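Local coordinates for protein acetyltransferase, GNAT family (Bacillus anthracis str. Sterne, PDB 3FBU) that binds coenzyme A and, as a member of the GNAT family, probably transfers the acetyl group of acetyl-coenzyme A to an acceptor substrate, at residues A[141-146]-A[161-166]. Numbering follows the deposited sequence.
Sequences RREGYF and YYAILE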
ATOM      1  N   ARG A 141      10.531 -14.819  10.440  1.00 16.82           N
ATOM      2  CA  ARG A 141      11.602 -14.903   9.479  1.00 16.83           C
ATOM      3  C   ARG A 141      11.082 -15.537   8.194  1.00 16.68           C
ATOM      4  O   ARG A 141      10.390 -16.548   8.262  1.00 14.75           O
ATOM      5  CB  ARG A 141      12.679 -15.817   9.998  1.00 17.48           C
ATOM      6  CG  ARG A 141      13.537 -15.271  11.103  1.00 18.12           C
ATOM      7  CD  ARG A 141      14.417 -16.335  11.735  1.00 18.81           C
ATOM      8  NE  ARG A 141      13.628 -17.297  12.503  1.00 18.45           N
ATOM      9  CZ  ARG A 141      13.302 -18.512  12.058  1.00 20.74           C
ATOM     10  NH1 ARG A 141      13.709 -18.945  10.860  1.00 18.33           N
ATOM     11  NH2 ARG A 141      12.558 -19.295  12.806  1.00 20.44           N
ATOM     12  N   ARG A 142      11.459 -14.985   7.048  1.00 16.96           N
ATOM     13  CA  ARG A 142      11.147 -15.619   5.761  1.00 16.94           C
ATOM     14  C   ARG A 142      12.039 -16.872   5.586  1.00 17.59           C
ATOM     15  O   ARG A 142      13.280 -16.773   5.476  1.00 19.04           O
ATOM     16  CB  ARG A 142      11.298 -14.652   4.578  1.00 18.41           C
ATOM     17  CG  ARG A 142      10.953 -15.296   3.272  1.00 17.72           C
ATOM     18  CD  ARG A 142      11.128 -14.384   2.049  1.00 20.85           C
ATOM     19  NE  ARG A 142      10.426 -13.108   2.197  1.00 23.00           N
ATOM     20  CZ  ARG A 142      10.640 -12.036   1.412  1.00 24.23           C
ATOM     21  NH1 ARG A 142      11.545 -12.071   0.430  1.00 26.62           N
ATOM     22  NH2 ARG A 142       9.957 -10.922   1.619  1.00 25.22           N
ATOM     23  N   GLU A 143      11.408 -18.042   5.597  1.00 14.86           N
ATOM     24  CA  GLU A 143      12.114 -19.326   5.461  1.00 14.95           C
ATOM     25  C   GLU A 143      11.985 -19.952   4.062  1.00 15.76           C
ATOM     26  O   GLU A 143      12.806 -20.798   3.655  1.00 14.31           O
ATOM     27  CB  GLU A 143      11.575 -20.291   6.480  1.00 14.57           C
ATOM     28  CG  GLU A 143      12.007 -19.970   7.903  1.00 14.13           C
ATOM     29  CD  GLU A 143      11.704 -21.118   8.844  1.00 16.05           C
ATOM     30  OE1 GLU A 143      10.736 -21.853   8.591  1.00 17.77           O
ATOM     31  OE2 GLU A 143      12.425 -21.286   9.857  1.00 18.05           O
ATOM     32  N   GLY A 144      10.978 -19.529   3.325  1.00 15.55           N
ATOM     33  CA  GLY A 144      10.723 -20.087   2.009  1.00 16.63           C
ATOM     34  C   GLY A 144      10.097 -19.164   1.002  1.00 16.99           C
ATOM     35  O   GLY A 144       9.363 -18.237   1.357  1.00 17.47           O
ATOM     36  N   TYR A 145      10.370 -19.463  -0.271  1.00 17.95           N
ATOM     37  CA  TYR A 145       9.780 -18.747  -1.399  1.00 17.76           C
ATOM     38  C   TYR A 145       9.475 -19.814  -2.458  1.00 16.84           C
ATOM     39  O   TYR A 145      10.372 -20.332  -3.096  1.00 16.03           O
ATOM     40  CB  TYR A 145      10.742 -17.693  -1.878  1.00 20.27           C
ATOM     41  CG  TYR A 145      10.311 -16.856  -3.056  1.00 21.18           C
ATOM     42  CD1 TYR A 145       9.002 -16.862  -3.541  1.00 22.65           C
ATOM     43  CD2 TYR A 145      11.243 -16.050  -3.691  1.00 24.45           C
ATOM     44  CE1 TYR A 145       8.642 -16.068  -4.667  1.00 23.47           C
ATOM     45  CE2 TYR A 145      10.896 -15.260  -4.777  1.00 27.17           C
ATOM     46  CZ  TYR A 145       9.592 -15.276  -5.258  1.00 26.02           C
ATOM     47  OH  TYR A 145       9.275 -14.467  -6.336  1.00 28.55           O
ATOM     48  N   PHE A 146       8.217 -20.207  -2.529  1.00 17.80           N
ATOM     49  CA  PHE A 146       7.794 -21.341  -3.344  1.00 18.79           C
ATOM     50  C   PHE A 146       7.185 -20.797  -4.629  1.00 19.66           C
ATOM     51  O   PHE A 146       6.241 -20.011  -4.562  1.00 18.61           O
ATOM     52  CB  PHE A 146       6.725 -22.134  -2.623  1.00 20.32           C
ATOM     53  CG  PHE A 146       7.178 -22.684  -1.302  1.00 19.45           C
ATOM     54  CD1 PHE A 146       8.239 -23.540  -1.245  1.00 21.15           C
ATOM     55  CD2 PHE A 146       6.541 -22.328  -0.138  1.00 25.58           C
ATOM     56  CE1 PHE A 146       8.682 -24.050  -0.024  1.00 23.42           C
ATOM     57  CE2 PHE A 146       6.981 -22.836   1.074  1.00 24.82           C
ATOM     58  CZ  PHE A 146       8.048 -23.695   1.103  1.00 25.33           C
ATOM     59  N   TYR A 161       6.863 -18.120   2.778  1.00 16.40           N
ATOM     60  CA  TYR A 161       6.631 -18.843   3.999  1.00 17.01           C
ATOM     61  C   TYR A 161       7.499 -18.232   5.107  1.00 15.28           C
ATOM     62  O   TYR A 161       8.727 -18.156   4.980  1.00 15.48           O
ATOM     63  CB  TYR A 161       7.047 -20.273   3.753  1.00 19.60           C
ATOM     64  CG  TYR A 161       6.689 -21.276   4.779  1.00 21.30           C
ATOM     65  CD1 TYR A 161       5.699 -22.227   4.543  1.00 21.97           C
ATOM     66  CD2 TYR A 161       7.394 -21.335   6.002  1.00 23.30           C
ATOM     67  CE1 TYR A 161       5.431 -23.201   5.489  1.00 24.42           C
ATOM     68  CE2 TYR A 161       7.117 -22.287   6.934  1.00 23.54           C
ATOM     69  CZ  TYR A 161       6.137 -23.224   6.668  1.00 24.61           C
ATOM     70  OH  TYR A 161       5.900 -24.171   7.647  1.00 27.54           O
ATOM     71  N   TYR A 162       6.835 -17.798   6.155  1.00 14.02           N
ATOM     72  CA  TYR A 162       7.467 -17.206   7.329  1.00 14.41           C
ATOM     73  C   TYR A 162       7.272 -18.075   8.554  1.00 14.23           C
ATOM     74  O   TYR A 162       6.277 -18.808   8.661  1.00 12.88           O
ATOM     75  CB  TYR A 162       6.852 -15.827   7.600  1.00 15.78           C
ATOM     76  CG  TYR A 162       7.372 -14.721   6.735  1.00 16.06           C
ATOM     77  CD1 TYR A 162       6.970 -14.610   5.413  1.00 16.88           C
ATOM     78  CD2 TYR A 162       8.309 -13.796   7.216  1.00 16.72           C
ATOM     79  CE1 TYR A 162       7.437 -13.606   4.625  1.00 20.47           C
ATOM     80  CE2 TYR A 162       8.778 -12.784   6.408  1.00 17.64           C
ATOM     81  CZ  TYR A 162       8.340 -12.703   5.110  1.00 17.49           C
ATOM     82  OH  TYR A 162       8.769 -11.722   4.243  1.00 19.47           O
ATOM     83  N   ALA A 163       8.208 -17.985   9.511  1.00 13.72           N
ATOM     84  CA  ALA A 163       8.112 -18.757  10.731  1.00 13.25           C
ATOM     85  C   ALA A 163       8.745 -18.018  11.909  1.00 14.08           C
ATOM     86  O   ALA A 163       9.668 -17.200  11.737  1.00 13.19           O
ATOM     87  CB  ALA A 163       8.787 -20.126  10.575  1.00 14.28           C
ATOM     88  N   ILE A 164       8.248 -18.352  13.088  1.00 13.07           N
ATOM     89  CA  ILE A 164       8.872 -17.911  14.341  1.00 15.08           C
ATOM     90  C   ILE A 164       8.878 -19.046  15.337  1.00 15.17           C
ATOM     91  O   ILE A 164       7.922 -19.837  15.427  1.00 14.43           O
ATOM     92  CB  ILE A 164       8.200 -16.637  14.869  1.00 14.03           C
ATOM     93  CG1 ILE A 164       8.980 -16.051  16.056  1.00 15.82           C
ATOM     94  CG2 ILE A 164       6.692 -16.893  15.257  1.00 13.20           C
ATOM     95  CD1 ILE A 164       8.470 -14.618  16.474  1.00 16.44           C
ATOM     96  N   LEU A 165       9.981 -19.130  16.079  1.00 16.93           N
ATOM     97  CA  LEU A 165      10.199 -20.173  17.067  1.00 18.76           C
ATOM     98  C   LEU A 165      10.013 -19.664  18.506  1.00 21.08           C
ATOM     99  O   LEU A 165      10.149 -18.466  18.760  1.00 19.82           O
ATOM    100  CB  LEU A 165      11.593 -20.731  16.902  1.00 18.84           C
ATOM    101  CG  LEU A 165      11.847 -21.626  15.680  1.00 18.40           C
ATOM    102  CD1 LEU A 165      13.330 -21.753  15.396  1.00 18.73           C
ATOM    103  CD2 LEU A 165      11.212 -22.999  15.894  1.00 16.26           C
ATOM    104  N   GLU A 166       9.684 -20.598  19.389  1.00 23.44           N
ATOM    105  CA  GLU A 166       9.533 -20.351  20.843  1.00 27.49           C
ATOM    106  C   GLU A 166      10.728 -19.611  21.447  1.00 29.71           C
ATOM    107  O   GLU A 166      10.546 -18.762  22.305  1.00 31.32           O
ATOM    108  CB  GLU A 166       9.273 -21.653  21.630  1.00 26.33           C
ATOM    109  CG  GLU A 166      10.250 -22.803  21.389  1.00 27.96           C
ATOM    110  CD  GLU A 166       9.903 -24.062  22.194  1.00 29.36           C
ATOM    111  OE1 GLU A 166       9.636 -23.944  23.421  1.00 32.42           O
ATOM    112  OE2 GLU A 166       9.915 -25.177  21.626  1.00 29.79           O
TER
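A classic beta bulge interrupts the antiparallel C-terminal hairpin of this GNAT fold where Glu143 and Gly144 both face Tyr161. Tyr161 O accepts two bonds, from Glu143 N at 2.8 Å and from Gly144 N at 3.1 Å, and Tyr161 N returns one to Gly144 O. Before the bulge, Arg141 and Ala163 form a hydrogen-bonded pair, with Arg141 N to Ala163 O at 2.8 Å and almost straight. On one face of the sheet Arg142 CB lies over the Tyr162 ring, a CH-pi contact 3.8 Å from the centroid. With CG anti to the backbone N (chi1 -179°) and a bend at chi3, Arg142 brings NE and NH2 side-on to Tyr162 OH, each 3.0 Å away; the guanidinium stands nearly perpendicular to the ring, at 81°. Tyr162 OH also bonds Glu136. From the bulge, the Glu143 carboxylate reaches Ala163 on the face opposite Tyr162, with OE1 3.3 Å from Ala163 CB; OE1 pairs with Arg119, while OE2 bridges to Arg141 NH1 at 2.9 Å. Phe146 CE2 packs on Tyr161 CB. Strand 141-152 is an edge strand of the sheet within this chain; strand 155-165 separates it from strand 119-124, and helix 129-137 packs against Tyr162 through Tyr132 and Met135.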